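Threonine synthase (Brucella melitensis bv. 1, PDB 4F4F) probably catalyses the pyridoxal-phosphate-dependent conversion of O-phospho-L-homoserine and water into L-threonine and phosphate, the last step of threonine biosynthesis. Local coordinates at residues T259-D264 with M313-S318; L281-N286 with S361-G366; G32-P37 with F321-F326; L114-V119 with M233-Y238. One frame throughout, in Å; residues are numbered along the deposited sequence.

Contact 1: residues T259-D264 with M313-S318; sequences TGNFGD and MDIQIS. With PLP (pyridoxal-5'-phosphate), chain C.
M313 lies against T259 and the cofactor at once: its CG is 3.6 Å from T259 O and 3.7 Å from PLP C6. The bend at the thioether (chi3 53°) folds CE back alongside the T259 backbone. After M313 the chain makes an inverse gamma turn centred on D314, whose carboxylate bonds to T308. The turn delivers I315, which points at G260; its CG2 lies 3.9 Å from G260 C, while its CD1 is modelled too near G260 O to carry weight. I317 O stands beside N261 OD1; both are acceptors, and OD1 is satisfied by S319 N instead. S318 ends the segment and donates from OG to G260 O at 2.8 Å, though that oxygen's position is less certain; a chi1 of -173° turns OG away from its own N, and OG also packs on F262 CB. These contacts back the phosphate-binding loop TGNFGD, as expected of a fold type II PLP enzyme. Backbone N-H groups grip the phosphate: G260 N (2.8 Å) and F262 N (2.9 Å) share PLP O1P, N261 N reaches PLP O2P at 2.7 Å, and D264 N meets O3P. F262 is the N-cap of helix 263-274, so the helix's start probably stabilises the anion. The loop joins strand 253-258 to that helix, and L291 of helix 290-297 packs against T259, F262 and S318.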
loop_
_atom_site.group_PDB
_atom_site.type_symbol
_atom_site.label_atom_id
_atom_site.label_comp_id
_atom_site.label_asym_id
_atom_site.label_seq_id
_atom_site.Cartn_x
_atom_site.Cartn_y
_atom_site.Cartn_z
ATOM N N THR A 259 0.295 2.855 9.548
ATOM C CA THR A 259 -0.760 2.028 8.928
ATOM C C THR A 259 -1.992 2.890 8.684
ATOM O O THR A 259 -2.385 3.664 9.542
ATOM C CB THR A 259 -1.150 0.866 9.882
ATOM O OG1 THR A 259 -0.104 -0.104 9.917
ATOM C CG2 THR A 259 -2.444 0.171 9.474
ATOM N N GLY A 260 -2.573 2.740 7.506
ATOM C CA GLY A 260 -3.853 3.313 7.176
ATOM C C GLY A 260 -4.788 2.181 6.844
ATOM O O GLY A 260 -5.608 1.775 7.685
ATOM N N ASN A 261 -4.695 1.649 5.619
ATOM C CA ASN A 261 -5.671 0.629 5.195
ATOM C C ASN A 261 -5.204 -0.807 5.403
ATOM O O ASN A 261 -5.840 -1.719 4.891
ATOM C CB ASN A 261 -6.075 0.846 3.727
ATOM C CG ASN A 261 -7.090 1.966 3.585
ATOM O OD1 ASN A 261 -8.143 1.953 4.251
ATOM N ND2 ASN A 261 -6.738 2.985 2.800
ATOM N N PHE A 262 -4.115 -0.988 6.159
ATOM C CA PHE A 262 -3.694 -2.285 6.702
ATOM C C PHE A 262 -2.983 -3.246 5.764
ATOM O O PHE A 262 -2.550 -4.328 6.209
ATOM C CB PHE A 262 -4.895 -3.025 7.323
ATOM C CG PHE A 262 -4.562 -3.779 8.558
ATOM C CD1 PHE A 262 -4.373 -3.098 9.767
ATOM C CD2 PHE A 262 -4.452 -5.150 8.547
ATOM C CE1 PHE A 262 -4.054 -3.768 10.922
ATOM C CE2 PHE A 262 -4.139 -5.837 9.710
ATOM C CZ PHE A 262 -3.935 -5.157 10.895
ATOM N N GLY A 263 -2.852 -2.884 4.488
ATOM C CA GLY A 263 -2.312 -3.765 3.465
ATOM C C GLY A 263 -0.834 -4.021 3.704
ATOM O O GLY A 263 -0.346 -5.123 3.536
ATOM N N ASP A 264 -0.146 -2.974 4.123
ATOM C CA ASP A 264 1.279 -3.043 4.469
ATOM C C ASP A 264 1.566 -4.027 5.595
ATOM O O ASP A 264 2.288 -5.028 5.422
ATOM C CB ASP A 264 1.868 -1.637 4.788
ATOM C CG ASP A 264 1.004 -0.735 5.724
ATOM O OD1 ASP A 264 0.083 -1.183 6.559
ATOM O OD2 ASP A 264 1.329 0.523 5.645
ATOM N N MET A 313 -2.633 8.415 6.268
ATOM C CA MET A 313 -3.169 7.578 7.319
ATOM C C MET A 313 -4.457 8.163 7.915
ATOM O O MET A 313 -4.961 7.682 8.926
ATOM C CB MET A 313 -2.090 7.359 8.391
ATOM C CG MET A 313 -0.920 6.525 7.900
ATOM S SD MET A 313 0.567 6.757 8.908
ATOM C CE MET A 313 -0.053 6.430 10.562
ATOM N N ASP A 314 -5.003 9.185 7.270
ATOM C CA ASP A 314 -6.238 9.800 7.740
ATOM C C ASP A 314 -7.414 8.949 7.268
ATOM O O ASP A 314 -8.076 9.273 6.281
ATOM C CB ASP A 314 -6.337 11.248 7.256
ATOM C CG ASP A 314 -5.423 12.215 8.052
ATOM O OD1 ASP A 314 -4.811 11.819 9.066
ATOM O OD2 ASP A 314 -5.331 13.402 7.661
ATOM N N ILE A 315 -7.638 7.834 7.973
ATOM C CA ILE A 315 -8.672 6.857 7.602
ATOM C C ILE A 315 -9.818 6.856 8.586
ATOM O O ILE A 315 -9.597 6.980 9.804
ATOM C CB ILE A 315 -8.138 5.399 7.536
ATOM C CG1 ILE A 315 -7.410 4.991 8.850
ATOM C CG2 ILE A 315 -7.237 5.231 6.325
ATOM C CD1 ILE A 315 -7.403 3.487 9.153
ATOM N N GLN A 316 -11.032 6.685 8.064
ATOM C CA GLN A 316 -12.210 6.428 8.906
ATOM C C GLN A 316 -12.315 4.921 9.216
ATOM O O GLN A 316 -12.557 4.517 10.351
ATOM C CB GLN A 316 -13.482 6.924 8.215
ATOM C CG GLN A 316 -14.690 6.834 9.125
ATOM C CD GLN A 316 -15.833 7.733 8.679
ATOM O OE1 GLN A 316 -16.416 7.540 7.614
ATOM N NE2 GLN A 316 -16.152 8.716 9.500
ATOM N N ILE A 317 -12.109 4.113 8.179
ATOM C CA ILE A 317 -12.061 2.649 8.286
ATOM C C ILE A 317 -10.811 2.126 7.565
ATOM O O ILE A 317 -10.215 2.805 6.748
ATOM C CB ILE A 317 -13.313 1.963 7.690
ATOM C CG1 ILE A 317 -13.490 2.305 6.202
ATOM C CG2 ILE A 317 -14.575 2.305 8.487
ATOM C CD1 ILE A 317 -14.669 1.581 5.534
ATOM N N SER A 318 -10.403 0.915 7.895
ATOM C CA SER A 318 -9.178 0.374 7.356
ATOM C C SER A 318 -9.527 -0.747 6.352
ATOM O O SER A 318 -9.942 -1.833 6.756
ATOM C CB SER A 318 -8.329 -0.138 8.500
ATOM O OG SER A 318 -7.068 -0.540 8.060
HETATM N N1 PLP C . 2.328 5.982 5.044
HETATM C C2 PLP C . 2.350 6.536 3.772
HETATM C C2A PLP C . 3.368 7.558 3.314
HETATM C C3 PLP C . 1.336 6.096 2.770
HETATM O O3 PLP C . 1.361 6.639 1.501
HETATM C C4 PLP C . 0.319 5.081 3.229
HETATM C C4A PLP C . -0.746 4.545 2.327
HETATM C C5 PLP C . 0.396 4.546 4.611
HETATM C C6 PLP C . 1.429 5.037 5.444
HETATM C C5A PLP C . -0.611 3.467 5.060
HETATM O O4P PLP C . -0.503 2.183 4.316
HETATM P P PLP C . -1.562 0.926 4.398
HETATM O O1P PLP C . -1.734 0.645 5.883
HETATM O O2P PLP C . -2.809 1.466 3.728
HETATM O O3P PLP C . -0.973 -0.243 3.637
#

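Contact 2: residues L281-N286 with S361-G366; sequences LIIATN and SEFSAG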
loop_
_atom_site.group_PDB
_atom_site.type_symbol
_atom_site.label_atom_id
_atom_site.label_comp_id
_atom_site.label_asym_id
_atom_site.label_seq_id
_atom_site.Cartn_x
_atom_site.Cartn_y
_atom_site.Cartn_z
ATOM N N LEU A 281 4.331 -7.447 15.549
ATOM C CA LEU A 281 3.846 -6.615 14.472
ATOM C C LEU A 281 3.072 -5.482 15.144
ATOM O O LEU A 281 2.135 -5.742 15.916
ATOM C CB LEU A 281 2.946 -7.409 13.514
ATOM C CG LEU A 281 3.591 -8.482 12.643
ATOM C CD1 LEU A 281 2.525 -9.397 12.044
ATOM C CD2 LEU A 281 4.433 -7.816 11.543
ATOM N N ILE A 282 3.492 -4.243 14.924
ATOM C CA ILE A 282 2.922 -3.113 15.678
ATOM C C ILE A 282 2.290 -2.158 14.686
ATOM O O ILE A 282 2.944 -1.693 13.727
ATOM C CB ILE A 282 3.998 -2.401 16.535
ATOM C CG1 ILE A 282 4.683 -3.408 17.467
ATOM C CG2 ILE A 282 3.365 -1.265 17.332
ATOM C CD1 ILE A 282 5.743 -2.816 18.406
ATOM N N ILE A 283 1.010 -1.883 14.908
ATOM C CA ILE A 283 0.231 -0.966 14.108
ATOM C C ILE A 283 0.464 0.419 14.669
ATOM O O ILE A 283 0.230 0.645 15.869
ATOM C CB ILE A 283 -1.296 -1.298 14.210
ATOM C CG1 ILE A 283 -1.601 -2.767 13.801
ATOM C CG2 ILE A 283 -2.111 -0.272 13.434
ATOM C CD1 ILE A 283 -2.884 -3.366 14.388
ATOM N N ALA A 284 0.885 1.361 13.837
ATOM C CA ALA A 284 1.082 2.738 14.291
ATOM C C ALA A 284 0.078 3.648 13.564
ATOM O O ALA A 284 0.035 3.674 12.328
ATOM C CB ALA A 284 2.518 3.200 14.023
ATOM N N THR A 285 -0.725 4.382 14.338
ATOM C CA THR A 285 -1.799 5.175 13.783
ATOM C C THR A 285 -1.556 6.644 14.143
ATOM O O THR A 285 -0.813 6.961 15.081
ATOM C CB THR A 285 -3.192 4.761 14.344
ATOM O OG1 THR A 285 -3.407 5.393 15.636
ATOM C CG2 THR A 285 -3.308 3.220 14.434
ATOM N N ASN A 286 -2.197 7.520 13.387
ATOM C CA ASN A 286 -2.352 8.906 13.774
ATOM C C ASN A 286 -3.607 9.082 14.646
ATOM O O ASN A 286 -4.140 8.087 15.159
ATOM C CB ASN A 286 -2.221 9.866 12.556
ATOM C CG ASN A 286 -3.387 9.814 11.565
ATOM O OD1 ASN A 286 -4.538 9.535 11.911
ATOM N ND2 ASN A 286 -3.082 10.151 10.308
ATOM N N SER A 361 -2.641 -11.594 20.199
ATOM C CA SER A 361 -1.511 -12.475 20.358
ATOM C C SER A 361 -0.409 -12.195 19.349
ATOM O O SER A 361 0.736 -12.586 19.577
ATOM C CB SER A 361 -1.929 -13.954 20.276
ATOM O OG SER A 361 -2.095 -14.360 18.954
ATOM N N GLU A 362 -0.748 -11.549 18.226
ATOM C CA GLU A 362 0.235 -11.276 17.196
ATOM C C GLU A 362 0.454 -9.794 16.855
ATOM O O GLU A 362 1.478 -9.454 16.231
ATOM C CB GLU A 362 -0.162 -12.037 15.926
ATOM C CG GLU A 362 -0.351 -13.541 16.166
ATOM C CD GLU A 362 -0.382 -14.275 14.840
ATOM O OE1 GLU A 362 -1.455 -14.705 14.425
ATOM O OE2 GLU A 362 0.666 -14.347 14.183
ATOM N N PHE A 363 -0.467 -8.930 17.276
ATOM C CA PHE A 363 -0.450 -7.508 16.930
ATOM C C PHE A 363 -0.577 -6.673 18.191
ATOM O O PHE A 363 -1.228 -7.093 19.149
ATOM C CB PHE A 363 -1.631 -7.118 16.002
ATOM C CG PHE A 363 -1.589 -7.744 14.640
ATOM C CD1 PHE A 363 -2.094 -9.022 14.439
ATOM C CD2 PHE A 363 -1.052 -7.057 13.564
ATOM C CE1 PHE A 363 -2.032 -9.620 13.204
ATOM C CE2 PHE A 363 -1.017 -7.633 12.297
ATOM C CZ PHE A 363 -1.500 -8.909 12.124
ATOM N N SER A 364 0.056 -5.506 18.197
ATOM C CA SER A 364 -0.335 -4.426 19.090
ATOM C C SER A 364 -0.404 -3.114 18.301
ATOM O O SER A 364 -0.169 -3.091 17.103
ATOM C CB SER A 364 0.566 -4.334 20.315
ATOM O OG SER A 364 1.877 -4.277 19.939
ATOM N N ALA A 365 -0.804 -2.050 18.973
ATOM C CA ALA A 365 -1.150 -0.805 18.315
ATOM C C ALA A 365 -0.871 0.372 19.195
ATOM O O ALA A 365 -1.031 0.298 20.426
ATOM C CB ALA A 365 -2.620 -0.807 17.949
ATOM N N GLY A 366 -0.437 1.462 18.578
ATOM C CA GLY A 366 -0.364 2.723 19.300
ATOM C C GLY A 366 -0.620 3.867 18.348
ATOM O O GLY A 366 -0.700 3.679 17.112
HETATM O O HOH W 1 2.848 -7.819 18.177
#
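I283 N donates to S364 O at 2.8 Å, the shortest bond between the two strands and almost straight, with an angle of 176° at the hydrogen. Three more bonds continue the parallel pairing: S364 N to L281 O, G366 N to I283 O at 2.9 Å, and T285 N to G366 O, also 2.9 Å. CA-H groups add to this, as where A365 CA lies 3.2 Å from I283 O. On one face L281 and F363 run side by side, L281 CD1 4.0 Å from F363 CE2; both hold CG opposite the carbonyl carbon (chi1 near -70°), which goes with their pointing the same way. There too I283 CB touches A365 CB at 4.0 Å. On the other face I282 CG1 passes S364 OG at 3.8 Å. At the start of the pairing a water accepts from L281 N. This is a parallel edge pairing in the mixed sheet of the alpha/beta PLP-binding fold: strand 363-367 is outermost in this chain, and strand 278-285 is bonded on its other side to strand 253-258. Helices pack on both faces, 263-274 and 290-297 covering I283 through I265, L291 and L295, while V398 of helix 390-402 covers I282 and A284.

Contact 3: residues G32-P37 with F321-F326; sequences GGLYLP and FERLLF
R323 reaches side-on for Y35 O, gripping this one carbonyl oxygen with two nitrogens: NH2 at 2.7 Å and NE at 3.1 Å. NH2 comes in the carbonyl plane on a lone pair, while NE stands above it, 37° out; the oxygen itself stays near the guanidinium plane. L34 crosses the arginine at about a right angle, its CB centred 3.7 Å above one face of the guanidinium. L36 meets the arginine's extended aliphatic chain at a slant, CD2 lying 3.5 Å from R323 CD and also near the edge of the guanidinium. Two hydrogen bonds to one oxygen, a covered face and an occupied edge together limit rotation of the group, and NH1 has a further acceptor in I227 O. Strand 35-37 pairs antiparallel with strand 8-10 in a small N-terminal sheet, and the contact docks that sheet on helix 321-328 of the PLP-dependent enzyme region; the segment axes approach to 9.8 Å at 50°. W229 and F266 also pack on L36 and R323. One turn on, F326 and L36 slide past each other in opposite directions, with L36 CD1 at the ring edge, 3.6 Å from F326 CD2. E322 CB lies 4.0 Å from L34 CD1, and the extended chain beyond it carries OE2 to G33 CA. OE2 forms a salt bridge with R12 and a hydrogen bond with T11 OG1; a water donates to E322 OE1 and G32 O.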
loop_
_atom_site.group_PDB
_atom_site.type_symbol
_atom_site.label_atom_id
_atom_site.label_comp_id
_atom_site.label_asym_id
_atom_site.label_seq_id
_atom_site.Cartn_x
_atom_site.Cartn_y
_atom_site.Cartn_z
ATOM N N GLY A 32 -18.575 -9.370 -2.259
ATOM C CA GLY A 32 -18.220 -8.203 -1.510
ATOM C C GLY A 32 -16.977 -8.333 -0.649
ATOM O O GLY A 32 -16.547 -7.361 -0.062
ATOM N N GLY A 33 -16.400 -9.525 -0.567
ATOM C CA GLY A 33 -15.192 -9.738 0.161
ATOM C C GLY A 33 -13.903 -9.515 -0.587
ATOM O O GLY A 33 -13.892 -9.043 -1.731
ATOM N N LEU A 34 -12.820 -9.883 0.092
ATOM C CA LEU A 34 -11.482 -9.665 -0.376
ATOM C C LEU A 34 -10.814 -11.012 -0.588
ATOM O O LEU A 34 -11.014 -11.944 0.192
ATOM C CB LEU A 34 -10.698 -8.851 0.643
ATOM C CG LEU A 34 -11.297 -7.485 1.018
ATOM C CD1 LEU A 34 -10.477 -6.858 2.150
ATOM C CD2 LEU A 34 -11.329 -6.613 -0.207
ATOM N N TYR A 35 -10.018 -11.103 -1.649
ATOM C CA TYR A 35 -9.311 -12.353 -1.946
ATOM C C TYR A 35 -8.048 -12.589 -1.115
ATOM O O TYR A 35 -7.254 -11.680 -0.896
ATOM C CB TYR A 35 -9.013 -12.451 -3.455
ATOM C CG TYR A 35 -10.199 -12.958 -4.217
ATOM C CD1 TYR A 35 -10.598 -14.269 -4.073
ATOM C CD2 TYR A 35 -10.929 -12.146 -5.075
ATOM C CE1 TYR A 35 -11.687 -14.773 -4.725
ATOM C CE2 TYR A 35 -12.026 -12.648 -5.776
ATOM C CZ TYR A 35 -12.394 -13.976 -5.613
ATOM O OH TYR A 35 -13.488 -14.546 -6.277
ATOM N N LEU A 36 -7.885 -13.834 -0.670
ATOM C CA LEU A 36 -6.703 -14.283 0.050
ATOM C C LEU A 36 -6.284 -15.653 -0.444
ATOM O O LEU A 36 -7.114 -16.413 -0.921
ATOM C CB LEU A 36 -6.975 -14.401 1.546
ATOM C CG LEU A 36 -7.065 -13.136 2.371
ATOM C CD1 LEU A 36 -7.640 -13.481 3.772
ATOM C CD2 LEU A 36 -5.697 -12.464 2.460
ATOM N N PRO A 37 -4.982 -15.984 -0.318
ATOM C CA PRO A 37 -4.556 -17.309 -0.681
ATOM C C PRO A 37 -5.286 -18.393 0.074
ATOM O O PRO A 37 -5.535 -18.243 1.244
ATOM C CB PRO A 37 -3.059 -17.345 -0.346
ATOM C CG PRO A 37 -2.683 -16.012 0.020
ATOM C CD PRO A 37 -3.859 -15.106 0.054
ATOM N N PHE A 321 -8.358 -4.432 6.845
ATOM C CA PHE A 321 -8.514 -5.067 8.182
ATOM C C PHE A 321 -9.361 -6.350 8.103
ATOM O O PHE A 321 -9.108 -7.318 8.818
ATOM C CB PHE A 321 -9.130 -4.073 9.159
ATOM C CG PHE A 321 -9.154 -4.542 10.586
ATOM C CD1 PHE A 321 -7.991 -4.900 11.239
ATOM C CD2 PHE A 321 -10.345 -4.578 11.281
ATOM C CE1 PHE A 321 -8.020 -5.311 12.571
ATOM C CE2 PHE A 321 -10.380 -5.008 12.590
ATOM C CZ PHE A 321 -9.219 -5.361 13.240
ATOM N N GLU A 322 -10.326 -6.354 7.192
ATOM C CA GLU A 322 -11.163 -7.523 6.914
ATOM C C GLU A 322 -10.361 -8.775 6.607
ATOM O O GLU A 322 -10.795 -9.863 6.982
ATOM C CB GLU A 322 -12.168 -7.230 5.768
ATOM C CG GLU A 322 -13.028 -8.424 5.355
ATOM C CD GLU A 322 -14.084 -8.092 4.311
ATOM O OE1 GLU A 322 -14.338 -6.892 4.049
ATOM O OE2 GLU A 322 -14.676 -9.042 3.789
ATOM N N ARG A 323 -9.195 -8.640 5.968
ATOM C CA ARG A 323 -8.378 -9.809 5.696
ATOM C C ARG A 323 -7.897 -10.404 7.023
ATOM O O ARG A 323 -7.957 -11.642 7.224
ATOM C CB ARG A 323 -7.217 -9.490 4.755
ATOM C CG ARG A 323 -7.611 -9.404 3.309
ATOM C CD ARG A 323 -6.438 -8.995 2.417
ATOM N NE ARG A 323 -6.660 -9.363 1.017
ATOM C CZ ARG A 323 -7.000 -8.524 0.045
ATOM N NH1 ARG A 323 -7.166 -7.218 0.252
ATOM N NH2 ARG A 323 -7.194 -8.971 -1.177
ATOM N N LEU A 324 -7.484 -9.552 7.959
ATOM C CA LEU A 324 -7.068 -10.092 9.251
ATOM C C LEU A 324 -8.254 -10.658 10.025
ATOM O O LEU A 324 -8.117 -11.702 10.697
ATOM C CB LEU A 324 -6.307 -9.077 10.106
ATOM C CG LEU A 324 -5.904 -9.517 11.537
ATOM C CD1 LEU A 324 -5.012 -10.759 11.512
ATOM C CD2 LEU A 324 -5.221 -8.383 12.266
ATOM N N LEU A 325 -9.398 -9.969 9.984
ATOM C CA LEU A 325 -10.589 -10.489 10.640
ATOM C C LEU A 325 -10.885 -11.932 10.210
ATOM O O LEU A 325 -11.232 -12.775 11.025
ATOM C CB LEU A 325 -11.815 -9.610 10.345
ATOM C CG LEU A 325 -11.871 -8.262 11.048
ATOM C CD1 LEU A 325 -13.078 -7.423 10.592
ATOM C CD2 LEU A 325 -11.913 -8.440 12.567
ATOM N N PHE A 326 -10.805 -12.192 8.912
ATOM C CA PHE A 326 -11.072 -13.528 8.351
ATOM C C PHE A 326 -10.119 -14.538 8.976
ATOM O O PHE A 326 -10.559 -15.579 9.470
ATOM C CB PHE A 326 -10.893 -13.485 6.825
ATOM C CG PHE A 326 -11.253 -14.741 6.090
ATOM C CD1 PHE A 326 -12.523 -15.279 6.171
ATOM C CD2 PHE A 326 -10.327 -15.356 5.242
ATOM C CE1 PHE A 326 -12.864 -16.419 5.429
ATOM C CE2 PHE A 326 -10.658 -16.474 4.499
ATOM C CZ PHE A 326 -11.928 -17.015 4.598
HETATM O O HOH W 2 -14.431 -6.205 1.306
#

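Contact 4: residues L114-V119 with M233-Y238; sequences LAFKDV and MPQVVY. With PLP (pyridoxal-5'-phosphate), chain C.
V119 and Y238 bring together two helix starts beside the cofactor of a fold type II PLP enzyme. K117 lies in the first turn of helix 117-134, and P234 and Q235 lead into helix 236-245. In the apolar packing, a V119 chi1 near 172° sends CG1 to the side opposite N, placing that methyl at the edge of the Y238 ring, 4.0 Å from CE2. The same methyl lies 4.1 Å from P234 O. Aromatic packing centres on F116. Y238 OH approaches its ring obliquely, 4.1 Å from CD2, and the Q235 side chain crosses that of F116 at about a right angle, its amide plane turned 46° from the ring. K117 CG lies 3.8 Å above one F116 face, offset toward the rim, while the PLP ring meets the F116 edge. Within its own turn, Y238 has Q235 O over the centre of its ring, 3.3 Å above the plane. No hydrogen bond joins the two segments; the contact is packing between buried side chains. The covalent link is to the cofactor: K117 NZ is 1.8 Å from PLP C4A, long for an aldimine, and gives PLP O3 a weak 2.7 Å hydrogen bond with an N-H...O angle of 130°.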
loop_
_atom_site.group_PDB
_atom_site.type_symbol
_atom_site.label_atom_id
_atom_site.label_comp_id
_atom_site.label_asym_id
_atom_site.label_seq_id
_atom_site.Cartn_x
_atom_site.Cartn_y
_atom_site.Cartn_z
ATOM N N LEU A 114 8.903 8.438 -4.298
ATOM C CA LEU A 114 9.401 8.652 -2.941
ATOM C C LEU A 114 8.437 8.178 -1.869
ATOM O O LEU A 114 8.358 8.753 -0.788
ATOM C CB LEU A 114 9.725 10.137 -2.731
ATOM C CG LEU A 114 10.564 10.804 -3.831
ATOM C CD1 LEU A 114 10.880 12.254 -3.435
ATOM C CD2 LEU A 114 11.827 10.015 -4.109
ATOM N N ALA A 115 7.687 7.129 -2.165
ATOM C CA ALA A 115 6.720 6.607 -1.208
ATOM C C ALA A 115 6.429 5.116 -1.401
ATOM O O ALA A 115 6.580 4.560 -2.476
ATOM C CB ALA A 115 5.426 7.404 -1.267
ATOM N N PHE A 116 6.011 4.492 -0.316
ATOM C CA PHE A 116 6.032 3.040 -0.222
ATOM C C PHE A 116 5.059 2.353 -1.199
ATOM O O PHE A 116 5.283 1.195 -1.561
ATOM C CB PHE A 116 5.784 2.607 1.233
ATOM C CG PHE A 116 4.371 2.310 1.509
ATOM C CD1 PHE A 116 3.491 3.318 1.735
ATOM C CD2 PHE A 116 3.916 1.010 1.478
ATOM C CE1 PHE A 116 2.177 3.043 1.946
ATOM C CE2 PHE A 116 2.575 0.740 1.699
ATOM C CZ PHE A 116 1.719 1.756 1.925
ATOM N N LYS A 117 4.005 3.054 -1.646
ATOM C CA LYS A 117 3.095 2.467 -2.667
ATOM C C LYS A 117 3.788 2.112 -4.002
ATOM O O LYS A 117 3.330 1.233 -4.731
ATOM C CB LYS A 117 1.833 3.336 -2.862
ATOM C CG LYS A 117 0.945 3.294 -1.641
ATOM C CD LYS A 117 -0.315 4.129 -1.803
ATOM C CE LYS A 117 -1.143 4.179 -0.518
ATOM N NZ LYS A 117 -0.430 4.844 0.585
ATOM N N ASP A 118 4.951 2.702 -4.267
ATOM C CA ASP A 118 5.751 2.320 -5.415
ATOM C C ASP A 118 6.119 0.840 -5.413
ATOM O O ASP A 118 6.224 0.249 -6.475
ATOM C CB ASP A 118 7.072 3.064 -5.467
ATOM C CG ASP A 118 6.913 4.545 -5.705
ATOM O OD1 ASP A 118 5.907 4.976 -6.315
ATOM O OD2 ASP A 118 7.810 5.294 -5.262
ATOM N N VAL A 119 6.360 0.265 -4.239
ATOM C CA VAL A 119 6.872 -1.119 -4.153
ATOM C C VAL A 119 5.844 -2.024 -4.815
ATOM O O VAL A 119 6.182 -2.772 -5.720
ATOM C CB VAL A 119 7.128 -1.601 -2.706
ATOM C CG1 VAL A 119 7.458 -3.108 -2.690
ATOM C CG2 VAL A 119 8.234 -0.780 -2.015
ATOM N N MET A 233 0.444 -8.291 -2.028
ATOM C CA MET A 233 1.421 -9.345 -2.242
ATOM C C MET A 233 2.885 -8.871 -2.334
ATOM O O MET A 233 3.748 -9.449 -1.702
ATOM C CB MET A 233 1.027 -10.130 -3.496
ATOM C CG MET A 233 1.985 -11.217 -3.876
ATOM S SD MET A 233 1.442 -11.960 -5.429
ATOM C CE MET A 233 2.674 -11.360 -6.549
ATOM N N PRO A 234 3.189 -7.849 -3.142
ATOM C CA PRO A 234 4.605 -7.503 -3.295
ATOM C C PRO A 234 5.282 -6.994 -2.019
ATOM O O PRO A 234 6.521 -6.981 -1.903
ATOM C CB PRO A 234 4.592 -6.418 -4.370
ATOM C CG PRO A 234 3.300 -6.573 -5.093
ATOM C CD PRO A 234 2.340 -7.053 -4.042
ATOM N N GLN A 235 4.468 -6.506 -1.099
ATOM C CA GLN A 235 4.975 -5.918 0.114
ATOM C C GLN A 235 5.532 -6.964 1.086
ATOM O O GLN A 235 6.349 -6.631 1.949
ATOM C CB GLN A 235 3.887 -5.100 0.747
ATOM C CG GLN A 235 3.493 -3.931 -0.126
ATOM C CD GLN A 235 2.669 -2.913 0.623
ATOM O OE1 GLN A 235 1.468 -2.810 0.394
ATOM N NE2 GLN A 235 3.321 -2.171 1.605
ATOM N N VAL A 236 5.166 -8.223 0.869
ATOM C CA VAL A 236 5.708 -9.338 1.656
ATOM C C VAL A 236 7.249 -9.373 1.570
ATOM O O VAL A 236 7.933 -9.666 2.550
ATOM C CB VAL A 236 5.117 -10.669 1.174
ATOM C CG1 VAL A 236 5.733 -11.851 1.955
ATOM C CG2 VAL A 236 3.601 -10.681 1.319
ATOM N N VAL A 237 7.782 -8.975 0.416
ATOM C CA VAL A 237 9.172 -9.145 0.127
ATOM C C VAL A 237 10.072 -8.405 1.122
ATOM O O VAL A 237 11.049 -8.966 1.620
ATOM C CB VAL A 237 9.509 -8.734 -1.322
ATOM C CG1 VAL A 237 11.000 -8.901 -1.578
ATOM C CG2 VAL A 237 8.713 -9.606 -2.340
ATOM N N TYR A 238 9.776 -7.136 1.392
ATOM C CA TYR A 238 10.722 -6.351 2.168
ATOM C C TYR A 238 10.765 -6.763 3.648
ATOM O O TYR A 238 11.737 -6.488 4.345
ATOM C CB TYR A 238 10.577 -4.865 1.968
ATOM C CG TYR A 238 9.208 -4.316 2.156
ATOM C CD1 TYR A 238 8.649 -4.219 3.409
ATOM C CD2 TYR A 238 8.518 -3.775 1.089
ATOM C CE1 TYR A 238 7.372 -3.676 3.575
ATOM C CE2 TYR A 238 7.266 -3.225 1.261
ATOM C CZ TYR A 238 6.705 -3.188 2.494
ATOM O OH TYR A 238 5.438 -2.609 2.636
HETATM N N1 PLP C . 2.328 5.982 5.044
HETATM C C2 PLP C . 2.350 6.536 3.772
HETATM C C2A PLP C . 3.368 7.558 3.314
HETATM C C3 PLP C . 1.336 6.096 2.770
HETATM O O3 PLP C . 1.361 6.639 1.501
HETATM C C4 PLP C . 0.319 5.081 3.229
HETATM C C4A PLP C . -0.746 4.545 2.327
HETATM C C5 PLP C . 0.396 4.546 4.611
HETATM C C6 PLP C . 1.429 5.037 5.444
HETATM C C5A PLP C . -0.611 3.467 5.060
HETATM O O4P PLP C . -0.503 2.183 4.316
HETATM P P PLP C . -1.562 0.926 4.398
HETATM O O1P PLP C . -1.734 0.645 5.883
HETATM O O2P PLP C . -2.809 1.466 3.728
HETATM O O3P PLP C . -0.973 -0.243 3.637
#

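Contacts 1 and 4 both touch PLP, from its phosphate and its lysine side, with centres about 15 Å apart; D264 packs on Q235 and F116 between them. Contact 2, centre to centre about 12 Å from contact 1, lies in the sheet next to strand 253-258 and is tied to contact 1 by a probable hydrogen bond from T259 N to A284 O. Contact 3, its centre about 14 Å from that of contact 1, touches it where F262 packs on L324 and F321, and L324 also meets F363 of contact 2. Along the chain, contact 3 encloses contacts 4 and 1, in series, while contact 2 interleaves with 1 and 3. This joins the N-terminal region to the cofactor core.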